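Local structure of putative Phosphate (Eubacterium rectale, 3DAO) at residues A[59-64]-A[210-215]; A[80-85]-A[91-96]; A[88-91]-A[96-99]. The protein is probably a phosphatase of the haloacid dehalogenase (HAD) family that hydrolyses phosphate esters, its natural substrate being unknown. One frame throughout, in Å; residues are numbered along the deposited sequence.

How the contacts relate
All three contacts lie in the half of the mixed sheet of the HAD core that ends at strand 96-99. Contact 1 lies nearest the presumed active site: Lys212 crosses the end of strand 57-61 to reach Asp27 and Asp239. Contact 2 continues the sheet outward, joined to contact 1 by backbone pairs such as Val60 O to Ile83 N at 2.7 Å; the two centres are about 10 Å apart. Contact 3 closes the sheet edge, its centre about 6 Å from that of contact 2, with Arg91 and Ile96 common to both. Helix 212-222 ties the set together, since Ala215 CB lies 3.7 Å from both Ile83 CG2 and Val90 CG2. Contacts 2 and 3 both fall inside the chain loop closed by contact 1.

Contact 1: residues A[59-64]-A[210-215]; sequences VVCSGR and VSKWTA
Lys212 opens helix 212-222 and lays its side chain across the C-terminal end of strand 57-61, where Cys61, Ser62 and Gly63 pass from strand to loop. This is the Rossmann-like core of a HAD hydrolase, and the lysine sits where the family's conserved active-site lysine is expected. The contact across the segments is van der Waals in kind. Cys61 SG, swung anti to its own nitrogen (chi1 -175°), meets the root of the lysine, 3.9 Å from Lys212 CB. Further out, the extended chain runs past the strand's last carbonyl, with Lys212 CE 3.8 Å from Cys61 O and 4.1 Å from Ser62 CA.

The polar bonds lie within each segment or beyond the pair. Lys212 NZ forms salt bridges with Asp27 and Asp239 and a hydrogen bond to Asn238 OD1; Asp27 belongs to a DxDx(T/V) pattern, consistent with a phosphatase active site. Three oxygens therefore grip the ammonium group and fix where the end of the chain lies. Arg64, on the loop side, forms a salt bridge with Asp29 of the same pattern.

Two serines shape the backbone here. Ser211 is the N-cap of the helix, its OG accepting from Thr214 N at 2.9 Å. In the facing loop, an ST turn is closed by Arg64 N donating to Ser62 OG at 2.9 Å, with an N-H...O angle of 168°.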
ATOM      1  N   VAL A  59      -9.700  -7.119  -6.743  1.00 16.68           N
ATOM      2  CA  VAL A  59      -8.430  -6.418  -6.568  1.00 14.58           C
ATOM      3  C   VAL A  59      -8.042  -6.320  -5.103  1.00 15.68           C
ATOM      4  O   VAL A  59      -8.806  -5.818  -4.271  1.00 16.77           O
ATOM      5  CB  VAL A  59      -8.494  -4.970  -7.127  1.00 14.74           C
ATOM      6  CG1 VAL A  59      -7.108  -4.260  -7.031  1.00 15.68           C
ATOM      7  CG2 VAL A  59      -9.117  -4.858  -8.594  1.00 12.89           C
ATOM      8  N   VAL A  60      -6.865  -6.841  -4.811  1.00 15.21           N
ATOM      9  CA  VAL A  60      -6.231  -6.680  -3.498  1.00 16.78           C
ATOM     10  C   VAL A  60      -5.466  -5.359  -3.608  1.00 17.32           C
ATOM     11  O   VAL A  60      -4.610  -5.209  -4.480  1.00 16.55           O
ATOM     12  CB  VAL A  60      -5.259  -7.830  -3.182  1.00 19.97           C
ATOM     13  CG1 VAL A  60      -4.685  -7.630  -1.843  1.00 23.02           C
ATOM     14  CG2 VAL A  60      -5.961  -9.191  -3.253  1.00 23.91           C
ATOM     15  N   CYS A  61      -5.790  -4.425  -2.722  1.00 17.87           N
ATOM     16  CA  CYS A  61      -5.306  -3.021  -2.768  1.00 17.88           C
ATOM     17  C   CYS A  61      -4.819  -2.592  -1.400  1.00 19.32           C
ATOM     18  O   CYS A  61      -5.617  -2.239  -0.518  1.00 19.41           O
ATOM     19  CB  CYS A  61      -6.466  -2.151  -3.233  1.00 17.90           C
ATOM     20  SG  CYS A  61      -6.009  -0.412  -3.486  1.00 21.73           S
ATOM     21  N   SER A  62      -3.502  -2.638  -1.239  1.00 17.27           N
ATOM     22  CA  SER A  62      -2.865  -2.512   0.062  1.00 17.86           C
ATOM     23  C   SER A  62      -1.507  -1.854   0.132  1.00 18.71           C
ATOM     24  O   SER A  62      -0.817  -1.583  -0.863  1.00 17.91           O
ATOM     25  CB  SER A  62      -2.719  -3.961   0.572  1.00 18.91           C
ATOM     26  OG  SER A  62      -2.097  -4.102   1.829  1.00 21.76           O
ATOM     27  N   GLY A  63      -1.145  -1.591   1.372  1.00 17.88           N
ATOM     28  CA  GLY A  63       0.174  -1.062   1.690  1.00 16.37           C
ATOM     29  C   GLY A  63       1.215  -2.146   1.573  1.00 17.74           C
ATOM     30  O   GLY A  63       2.401  -1.898   1.508  1.00 16.15           O
ATOM     31  N   ARG A  64       0.744  -3.391   1.549  1.00 18.34           N
ATOM     32  CA  ARG A  64       1.659  -4.527   1.544  1.00 18.72           C
ATOM     33  C   ARG A  64       2.411  -4.689   0.246  1.00 18.81           C
ATOM     34  O   ARG A  64       1.964  -4.232  -0.806  1.00 17.57           O
ATOM     35  CB  ARG A  64       0.901  -5.850   1.814  1.00 19.16           C
ATOM     36  CG  ARG A  64       0.301  -6.057   3.168  1.00 20.04           C
ATOM     37  CD  ARG A  64      -0.034  -7.553   3.320  1.00 20.71           C
ATOM     38  NE  ARG A  64      -0.685  -7.815   4.605  1.00 18.73           N
ATOM     39  CZ  ARG A  64      -0.778  -9.007   5.152  1.00 17.98           C
ATOM     40  NH1 ARG A  64      -0.242 -10.040   4.534  1.00 19.44           N
ATOM     41  NH2 ARG A  64      -1.373  -9.144   6.321  1.00 20.03           N
ATOM     42  N   VAL A 210       0.735   9.788  -6.121  1.00 19.94           N
ATOM     43  CA  VAL A 210       0.516   8.374  -5.778  1.00 19.22           C
ATOM     44  C   VAL A 210      -0.572   8.233  -4.730  1.00 18.39           C
ATOM     45  O   VAL A 210      -0.648   8.986  -3.762  1.00 16.71           O
ATOM     46  CB  VAL A 210       1.800   7.691  -5.267  1.00 17.17           C
ATOM     47  CG1 VAL A 210       1.477   6.397  -4.438  1.00 18.72           C
ATOM     48  CG2 VAL A 210       2.725   7.393  -6.411  1.00 16.77           C
ATOM     49  N   SER A 211      -1.436   7.250  -4.962  1.00 19.02           N
ATOM     50  CA  SER A 211      -2.423   6.872  -3.959  1.00 18.73           C
ATOM     51  C   SER A 211      -3.110   5.571  -4.340  1.00 18.24           C
ATOM     52  O   SER A 211      -3.038   5.124  -5.473  1.00 19.23           O
ATOM     53  CB  SER A 211      -3.504   7.927  -3.811  1.00 18.55           C
ATOM     54  OG  SER A 211      -4.378   7.980  -4.957  1.00 17.90           O
ATOM     55  N   LYS A 212      -3.838   5.027  -3.382  1.00 18.23           N
ATOM     56  CA  LYS A 212      -4.637   3.829  -3.660  1.00 16.91           C
ATOM     57  C   LYS A 212      -5.682   4.143  -4.739  1.00 16.82           C
ATOM     58  O   LYS A 212      -5.893   3.365  -5.681  1.00 18.89           O
ATOM     59  CB  LYS A 212      -5.327   3.306  -2.385  1.00 16.99           C
ATOM     60  CG  LYS A 212      -4.434   2.572  -1.433  1.00 16.12           C
ATOM     61  CD  LYS A 212      -5.245   2.194  -0.174  1.00 18.94           C
ATOM     62  CE  LYS A 212      -4.497   1.224   0.685  1.00 24.30           C
ATOM     63  NZ  LYS A 212      -5.197   1.092   2.001  1.00 26.00           N
ATOM     64  N   TRP A 213      -6.289   5.321  -4.673  1.00 16.34           N
ATOM     65  CA  TRP A 213      -7.338   5.667  -5.663  1.00 17.10           C
ATOM     66  C   TRP A 213      -6.756   5.900  -7.048  1.00 16.92           C
ATOM     67  O   TRP A 213      -7.331   5.512  -8.054  1.00 21.28           O
ATOM     68  CB  TRP A 213      -8.192   6.869  -5.246  1.00 17.43           C
ATOM     69  CG  TRP A 213      -9.245   7.122  -6.267  1.00 18.11           C
ATOM     70  CD1 TRP A 213      -9.283   8.151  -7.156  1.00 23.94           C
ATOM     71  CD2 TRP A 213     -10.341   6.258  -6.608  1.00 18.62           C
ATOM     72  NE1 TRP A 213     -10.376   8.020  -7.998  1.00 25.53           N
ATOM     73  CE2 TRP A 213     -11.048   6.873  -7.670  1.00 23.72           C
ATOM     74  CE3 TRP A 213     -10.823   5.062  -6.092  1.00 18.06           C
ATOM     75  CZ2 TRP A 213     -12.181   6.309  -8.232  1.00 26.46           C
ATOM     76  CZ3 TRP A 213     -11.982   4.503  -6.665  1.00 24.08           C
ATOM     77  CH2 TRP A 213     -12.630   5.122  -7.706  1.00 25.07           C
ATOM     78  N   THR A 214      -5.586   6.503  -7.112  1.00 16.60           N
ATOM     79  CA  THR A 214      -4.915   6.692  -8.407  1.00 17.80           C
ATOM     80  C   THR A 214      -4.700   5.358  -9.118  1.00 17.53           C
ATOM     81  O   THR A 214      -5.034   5.159 -10.311  1.00 17.61           O
ATOM     82  CB  THR A 214      -3.554   7.428  -8.257  1.00 18.17           C
ATOM     83  OG1 THR A 214      -3.802   8.741  -7.742  1.00 18.78           O
ATOM     84  CG2 THR A 214      -2.839   7.574  -9.621  1.00 19.55           C
ATOM     85  N   ALA A 215      -4.146   4.431  -8.350  1.00 16.21           N
ATOM     86  CA  ALA A 215      -3.828   3.109  -8.865  1.00 15.46           C
ATOM     87  C   ALA A 215      -5.113   2.360  -9.211  1.00 16.27           C
ATOM     88  O   ALA A 215      -5.176   1.683 -10.224  1.00 17.23           O
ATOM     89  CB  ALA A 215      -3.005   2.275  -7.865  1.00 15.11           C
TER

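Contact 2: residues A[80-85]-A[91-96]; sequences LLYITD and RTPKEI
Tyr82 and Arg91 form an antiparallel hydrogen-bonded pair, Tyr82 N to Arg91 O at 2.9 Å and Arg91 N to Tyr82 O at 2.8 Å, joining strand 81-84 to the end of strand 89-91. Both side chains rise from the same face of the sheet. Tyr82 CB packs on Arg91 CG at 4.0 Å, and Arg91 O lies in the plane of the tyrosine ring, at its edge. Pro93 CG also meets the ring edge, 4.2 Å from Tyr82 CE1, while Pro93 CD rests against Leu80 O at 3.3 Å.

The arginine bends at chi3 (-61°), bringing its guanidinium back to its own loop: Arg91 NE donates to Thr92 O at 3.0 Å, almost straight at 171° and within the guanidinium plane. Thr92 OG1 accepts from both Lys94 N and Glu95 N, bracing the turn, and its methyl, Thr92 CG2, touches Leu81 CD2 at 4.0 Å.

Helix 66-72 borders the Tyr82 face, with Phe66 edge-to-face to the tyrosine and in a cation-pi contact with Arg91. Ile83 packs instead on Ala215, Leu216 and Leu219 of helix 212-222, and strand 57-61 flanks strand 81-84 in the sheet.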
ATOM      1  N   LEU A  80      -6.450 -13.005  -9.325  1.00 17.90           N
ATOM      2  CA  LEU A  80      -6.575 -11.656  -8.736  1.00 17.08           C
ATOM      3  C   LEU A  80      -5.750 -10.609  -9.437  1.00 18.25           C
ATOM      4  O   LEU A  80      -4.835 -10.928 -10.205  1.00 16.90           O
ATOM      5  CB  LEU A  80      -6.135 -11.677  -7.248  1.00 14.69           C
ATOM      6  CG  LEU A  80      -6.797 -12.686  -6.323  1.00 19.75           C
ATOM      7  CD1 LEU A  80      -6.203 -12.653  -4.922  1.00 19.62           C
ATOM      8  CD2 LEU A  80      -8.318 -12.405  -6.278  1.00 22.12           C
ATOM      9  N   LEU A  81      -6.139  -9.344  -9.185  1.00 16.83           N
ATOM     10  CA  LEU A  81      -5.318  -8.166  -9.543  1.00 17.22           C
ATOM     11  C   LEU A  81      -4.773  -7.579  -8.252  1.00 14.81           C
ATOM     12  O   LEU A  81      -5.380  -7.684  -7.184  1.00 16.36           O
ATOM     13  CB  LEU A  81      -6.096  -7.138 -10.315  1.00 17.91           C
ATOM     14  CG  LEU A  81      -6.443  -7.543 -11.750  1.00 21.69           C
ATOM     15  CD1 LEU A  81      -7.331  -6.478 -12.354  1.00 24.00           C
ATOM     16  CD2 LEU A  81      -5.194  -7.746 -12.571  1.00 26.11           C
ATOM     17  N   TYR A  82      -3.574  -7.022  -8.353  1.00 14.70           N
ATOM     18  CA  TYR A  82      -2.836  -6.540  -7.185  1.00 13.25           C
ATOM     19  C   TYR A  82      -2.369  -5.111  -7.288  1.00 15.45           C
ATOM     20  O   TYR A  82      -1.748  -4.701  -8.267  1.00 16.07           O
ATOM     21  CB  TYR A  82      -1.579  -7.401  -6.984  1.00 14.81           C
ATOM     22  CG  TYR A  82      -1.877  -8.866  -6.801  1.00 12.23           C
ATOM     23  CD1 TYR A  82      -2.070  -9.695  -7.888  1.00 13.85           C
ATOM     24  CD2 TYR A  82      -1.964  -9.425  -5.539  1.00 12.48           C
ATOM     25  CE1 TYR A  82      -2.359 -11.025  -7.718  1.00 13.81           C
ATOM     26  CE2 TYR A  82      -2.260 -10.771  -5.364  1.00 16.72           C
ATOM     27  CZ  TYR A  82      -2.460 -11.561  -6.445  1.00 14.19           C
ATOM     28  OH  TYR A  82      -2.761 -12.913  -6.245  1.00 15.85           O
ATOM     29  N   ILE A  83      -2.712  -4.361  -6.250  1.00 14.44           N
ATOM     30  CA  ILE A  83      -2.213  -3.004  -6.052  1.00 13.98           C
ATOM     31  C   ILE A  83      -1.383  -3.104  -4.769  1.00 14.78           C
ATOM     32  O   ILE A  83      -1.873  -3.520  -3.712  1.00 15.06           O
ATOM     33  CB  ILE A  83      -3.319  -1.941  -5.998  1.00 14.83           C
ATOM     34  CG1 ILE A  83      -4.007  -1.808  -7.363  1.00 14.16           C
ATOM     35  CG2 ILE A  83      -2.708  -0.566  -5.556  1.00 17.85           C
ATOM     36  CD1 ILE A  83      -5.301  -1.011  -7.341  1.00 16.09           C
ATOM     37  N   THR A  84      -0.103  -2.749  -4.878  1.00 14.07           N
ATOM     38  CA  THR A  84       0.830  -2.962  -3.790  1.00 15.41           C
ATOM     39  C   THR A  84       1.507  -1.681  -3.363  1.00 17.19           C
ATOM     40  O   THR A  84       1.460  -0.662  -4.050  1.00 18.68           O
ATOM     41  CB  THR A  84       1.966  -3.962  -4.213  1.00 16.70           C
ATOM     42  OG1 THR A  84       2.976  -3.304  -5.004  1.00 17.59           O
ATOM     43  CG2 THR A  84       1.406  -5.177  -4.999  1.00 16.46           C
ATOM     44  N   ASP A  85       2.115  -1.757  -2.193  1.00 16.41           N
ATOM     45  CA  ASP A  85       2.989  -0.658  -1.720  1.00 17.14           C
ATOM     46  C   ASP A  85       2.285   0.673  -1.715  1.00 16.06           C
ATOM     47  O   ASP A  85       2.879   1.726  -2.061  1.00 18.83           O
ATOM     48  CB  ASP A  85       4.277  -0.582  -2.548  1.00 17.24           C
ATOM     49  CG  ASP A  85       5.174  -1.785  -2.359  1.00 20.63           C
ATOM     50  OD1 ASP A  85       4.985  -2.778  -3.077  1.00 22.01           O
ATOM     51  OD2 ASP A  85       6.075  -1.732  -1.485  1.00 20.25           O
ATOM     52  N   ARG A  91      -0.351  -4.736 -10.742  1.00 17.16           N
ATOM     53  CA  ARG A  91       0.100  -5.927 -11.448  1.00 17.98           C
ATOM     54  C   ARG A  91      -0.878  -7.090 -11.430  1.00 18.34           C
ATOM     55  O   ARG A  91      -1.784  -7.205 -10.569  1.00 18.85           O
ATOM     56  CB  ARG A  91       1.456  -6.384 -10.877  1.00 18.68           C
ATOM     57  CG  ARG A  91       1.517  -6.807  -9.398  1.00 19.39           C
ATOM     58  CD  ARG A  91       2.904  -7.422  -9.195  1.00 27.02           C
ATOM     59  NE  ARG A  91       3.006  -8.577 -10.095  1.00 35.83           N
ATOM     60  CZ  ARG A  91       4.111  -9.246 -10.377  1.00 37.04           C
ATOM     61  NH1 ARG A  91       5.310  -8.873  -9.886  1.00 31.24           N
ATOM     62  NH2 ARG A  91       4.013 -10.277 -11.190  1.00 41.01           N
ATOM     63  N   THR A  92      -0.658  -7.950 -12.406  1.00 19.27           N
ATOM     64  CA  THR A  92      -1.402  -9.176 -12.540  1.00 19.78           C
ATOM     65  C   THR A  92      -0.487 -10.166 -11.863  1.00 21.43           C
ATOM     66  O   THR A  92       0.594  -9.813 -11.413  1.00 21.69           O
ATOM     67  CB  THR A  92      -1.658  -9.591 -14.031  1.00 21.38           C
ATOM     68  OG1 THR A  92      -0.479 -10.198 -14.557  1.00 22.94           O
ATOM     69  CG2 THR A  92      -2.056  -8.408 -14.905  1.00 21.57           C
ATOM     70  N   PRO A  93      -0.908 -11.418 -11.764  1.00 22.46           N
ATOM     71  CA  PRO A  93      -0.034 -12.357 -11.122  1.00 24.12           C
ATOM     72  C   PRO A  93       1.251 -12.576 -11.877  1.00 26.90           C
ATOM     73  O   PRO A  93       2.237 -12.990 -11.292  1.00 29.91           O
ATOM     74  CB  PRO A  93      -0.847 -13.671 -11.139  1.00 24.11           C
ATOM     75  CG  PRO A  93      -2.232 -13.272 -11.286  1.00 21.47           C
ATOM     76  CD  PRO A  93      -2.257 -11.956 -11.992  1.00 22.90           C
ATOM     77  N   LYS A  94       1.241 -12.294 -13.172  1.00 27.74           N
ATOM     78  CA  LYS A  94       2.424 -12.573 -13.981  1.00 30.48           C
ATOM     79  C   LYS A  94       3.172 -11.350 -14.479  1.00 30.90           C
ATOM     80  O   LYS A  94       4.380 -11.439 -14.765  1.00 31.50           O
ATOM     81  CB  LYS A  94       2.074 -13.487 -15.150  1.00 31.25           C
ATOM     82  CG  LYS A  94       1.711 -14.914 -14.697  1.00 34.51           C
ATOM     83  N   GLU A  95       2.490 -10.221 -14.593  1.00 28.86           N
ATOM     84  CA  GLU A  95       3.185  -9.013 -15.072  1.00 29.71           C
ATOM     85  C   GLU A  95       2.731  -7.740 -14.414  1.00 27.35           C
ATOM     86  O   GLU A  95       1.589  -7.606 -13.964  1.00 26.63           O
ATOM     87  CB  GLU A  95       3.013  -8.862 -16.590  1.00 31.94           C
ATOM     88  CG  GLU A  95       1.663  -8.340 -17.016  1.00 38.73           C
ATOM     89  CD  GLU A  95       1.397  -8.543 -18.517  1.00 52.34           C
ATOM     90  OE1 GLU A  95       2.076  -9.419 -19.108  1.00 58.89           O
ATOM     91  OE2 GLU A  95       0.518  -7.843 -19.094  1.00 50.80           O
ATOM     92  N   ILE A  96       3.660  -6.795 -14.411  1.00 25.75           N
ATOM     93  CA  ILE A  96       3.431  -5.474 -13.867  1.00 24.37           C
ATOM     94  C   ILE A  96       2.743  -4.702 -14.946  1.00 24.01           C
ATOM     95  O   ILE A  96       3.185  -4.709 -16.093  1.00 25.12           O
ATOM     96  CB  ILE A  96       4.774  -4.821 -13.406  1.00 25.87           C
ATOM     97  CG1 ILE A  96       5.335  -5.628 -12.229  1.00 27.37           C
ATOM     98  CG2 ILE A  96       4.581  -3.357 -13.050  1.00 22.46           C
ATOM     99  CD1 ILE A  96       6.649  -5.151 -11.695  1.00 34.48           C
TER

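Contact 3: residues A[88-91]-A[96-99]; sequences TVVR and ILKT
A classic beta bulge interrupts the hairpin of strands 89-91 and 96-99: Leu97 and Lys98 both face Val90, so the register slips by one residue before Arg91 pairs with Ile96. Two amides converge on one carbonyl there. Val90 O accepts from Leu97 N at 2.7 Å, in the carbonyl plane, and from Lys98 N at 3.1 Å, tilted 17° from it. The return bond, Val90 N to Lys98 O, is 2.9 Å long. Towards the other end Val89 and Thr99 make a non-hydrogen-bonded pair, where Thr99 CA approaches Thr88 O at 3.3 Å in a CA-H...O contact.

On the face bearing Val89, Arg91, Ile96 and Thr99, the isoleucine is the link between neighbours. Its CG2, anti to the backbone nitrogen, reaches diagonally across the hairpin to Val89 CG1 at 4.2 Å. The other branch, Ile96 CG1, lies over one face of the Arg91 guanidinium, 4.0 Å from NH1.

On the reverse face, which carries Val90 and Lys98, Val90 CG1 also meets Leu97 CD1 of the bulge at 4.3 Å. Val90 also packs on Ala215 and Leu219 of helix 212-222, while Leu97 touches Tyr218 and Arg222 of the same helix. Chemically, one carbonyl serves both amides of the bulge, so the extra residue costs no hydrogen bond at Leu97 N or Lys98 N.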
ATOM      1  N   THR A  88       1.760   2.196  -5.579  1.00 16.02           N
ATOM      2  CA  THR A  88       2.901   2.496  -6.438  1.00 15.79           C
ATOM      3  C   THR A  88       3.150   1.426  -7.502  1.00 18.17           C
ATOM      4  O   THR A  88       3.892   1.642  -8.471  1.00 17.56           O
ATOM      5  CB  THR A  88       4.199   2.700  -5.634  1.00 18.10           C
ATOM      6  OG1 THR A  88       4.447   1.562  -4.798  1.00 14.38           O
ATOM      7  CG2 THR A  88       4.140   3.992  -4.799  1.00 16.80           C
ATOM      8  N   VAL A  89       2.477   0.281  -7.318  1.00 16.83           N
ATOM      9  CA  VAL A  89       2.552  -0.830  -8.287  1.00 16.38           C
ATOM     10  C   VAL A  89       1.182  -1.477  -8.461  1.00 16.16           C
ATOM     11  O   VAL A  89       0.466  -1.708  -7.469  1.00 15.08           O
ATOM     12  CB  VAL A  89       3.524  -1.928  -7.837  1.00 17.51           C
ATOM     13  CG1 VAL A  89       3.788  -2.942  -8.973  1.00 20.99           C
ATOM     14  CG2 VAL A  89       4.839  -1.341  -7.316  1.00 18.65           C
ATOM     15  N   VAL A  90       0.850  -1.696  -9.734  1.00 15.97           N
ATOM     16  CA  VAL A  90      -0.365  -2.368 -10.190  1.00 15.84           C
ATOM     17  C   VAL A  90       0.082  -3.535 -11.089  1.00 18.78           C
ATOM     18  O   VAL A  90       0.799  -3.353 -12.074  1.00 19.42           O
ATOM     19  CB  VAL A  90      -1.266  -1.446 -11.009  1.00 15.88           C
ATOM     20  CG1 VAL A  90      -2.570  -2.166 -11.437  1.00 17.07           C
ATOM     21  CG2 VAL A  90      -1.561  -0.122 -10.288  1.00 17.82           C
ATOM     22  N   ARG A  91      -0.351  -4.736 -10.742  1.00 17.16           N
ATOM     23  CA  ARG A  91       0.100  -5.927 -11.448  1.00 17.98           C
ATOM     24  C   ARG A  91      -0.878  -7.090 -11.430  1.00 18.34           C
ATOM     25  O   ARG A  91      -1.784  -7.205 -10.569  1.00 18.85           O
ATOM     26  CB  ARG A  91       1.456  -6.384 -10.877  1.00 18.68           C
ATOM     27  CG  ARG A  91       1.517  -6.807  -9.398  1.00 19.39           C
ATOM     28  CD  ARG A  91       2.904  -7.422  -9.195  1.00 27.02           C
ATOM     29  NE  ARG A  91       3.006  -8.577 -10.095  1.00 35.83           N
ATOM     30  CZ  ARG A  91       4.111  -9.246 -10.377  1.00 37.04           C
ATOM     31  NH1 ARG A  91       5.310  -8.873  -9.886  1.00 31.24           N
ATOM     32  NH2 ARG A  91       4.013 -10.277 -11.190  1.00 41.01           N
ATOM     33  N   ILE A  96       3.660  -6.795 -14.411  1.00 25.75           N
ATOM     34  CA  ILE A  96       3.431  -5.474 -13.867  1.00 24.37           C
ATOM     35  C   ILE A  96       2.743  -4.702 -14.946  1.00 24.01           C
ATOM     36  O   ILE A  96       3.185  -4.709 -16.093  1.00 25.12           O
ATOM     37  CB  ILE A  96       4.774  -4.821 -13.406  1.00 25.87           C
ATOM     38  CG1 ILE A  96       5.335  -5.628 -12.229  1.00 27.37           C
ATOM     39  CG2 ILE A  96       4.581  -3.357 -13.050  1.00 22.46           C
ATOM     40  CD1 ILE A  96       6.649  -5.151 -11.695  1.00 34.48           C
ATOM     41  N   LEU A  97       1.624  -4.069 -14.592  1.00 21.23           N
ATOM     42  CA  LEU A  97       0.869  -3.286 -15.539  1.00 19.73           C
ATOM     43  C   LEU A  97       1.306  -1.855 -15.531  1.00 20.29           C
ATOM     44  O   LEU A  97       1.367  -1.200 -16.560  1.00 21.43           O
ATOM     45  CB  LEU A  97      -0.620  -3.340 -15.253  1.00 19.49           C
ATOM     46  CG  LEU A  97      -1.194  -4.755 -15.372  1.00 19.92           C
ATOM     47  CD1 LEU A  97      -2.635  -4.644 -15.011  1.00 18.31           C
ATOM     48  CD2 LEU A  97      -0.970  -5.385 -16.764  1.00 21.71           C
ATOM     49  N   LYS A  98       1.567  -1.367 -14.333  1.00 18.90           N
ATOM     50  CA  LYS A  98       1.892   0.032 -14.124  1.00 19.52           C
ATOM     51  C   LYS A  98       2.649   0.233 -12.833  1.00 19.01           C
ATOM     52  O   LYS A  98       2.258  -0.307 -11.801  1.00 19.06           O
ATOM     53  CB  LYS A  98       0.570   0.783 -14.035  1.00 20.17           C
ATOM     54  CG  LYS A  98       0.636   2.250 -13.655  1.00 25.44           C
ATOM     55  CD  LYS A  98       1.056   3.092 -14.780  1.00 31.43           C
ATOM     56  CE  LYS A  98       0.791   4.544 -14.474  1.00 32.31           C
ATOM     57  NZ  LYS A  98       1.415   5.428 -15.478  1.00 33.22           N
ATOM     58  N   THR A  99       3.719   1.011 -12.896  1.00 19.78           N
ATOM     59  CA  THR A  99       4.442   1.429 -11.684  1.00 19.73           C
ATOM     60  C   THR A  99       4.465   2.950 -11.635  1.00 19.24           C
ATOM     61  O   THR A  99       4.323   3.627 -12.652  1.00 16.48           O
ATOM     62  CB  THR A  99       5.857   0.876 -11.612  1.00 22.68           C
ATOM     63  OG1 THR A  99       6.665   1.501 -12.601  1.00 27.76           O
ATOM     64  CG2 THR A  99       5.884  -0.614 -11.874  1.00 21.50           C
TER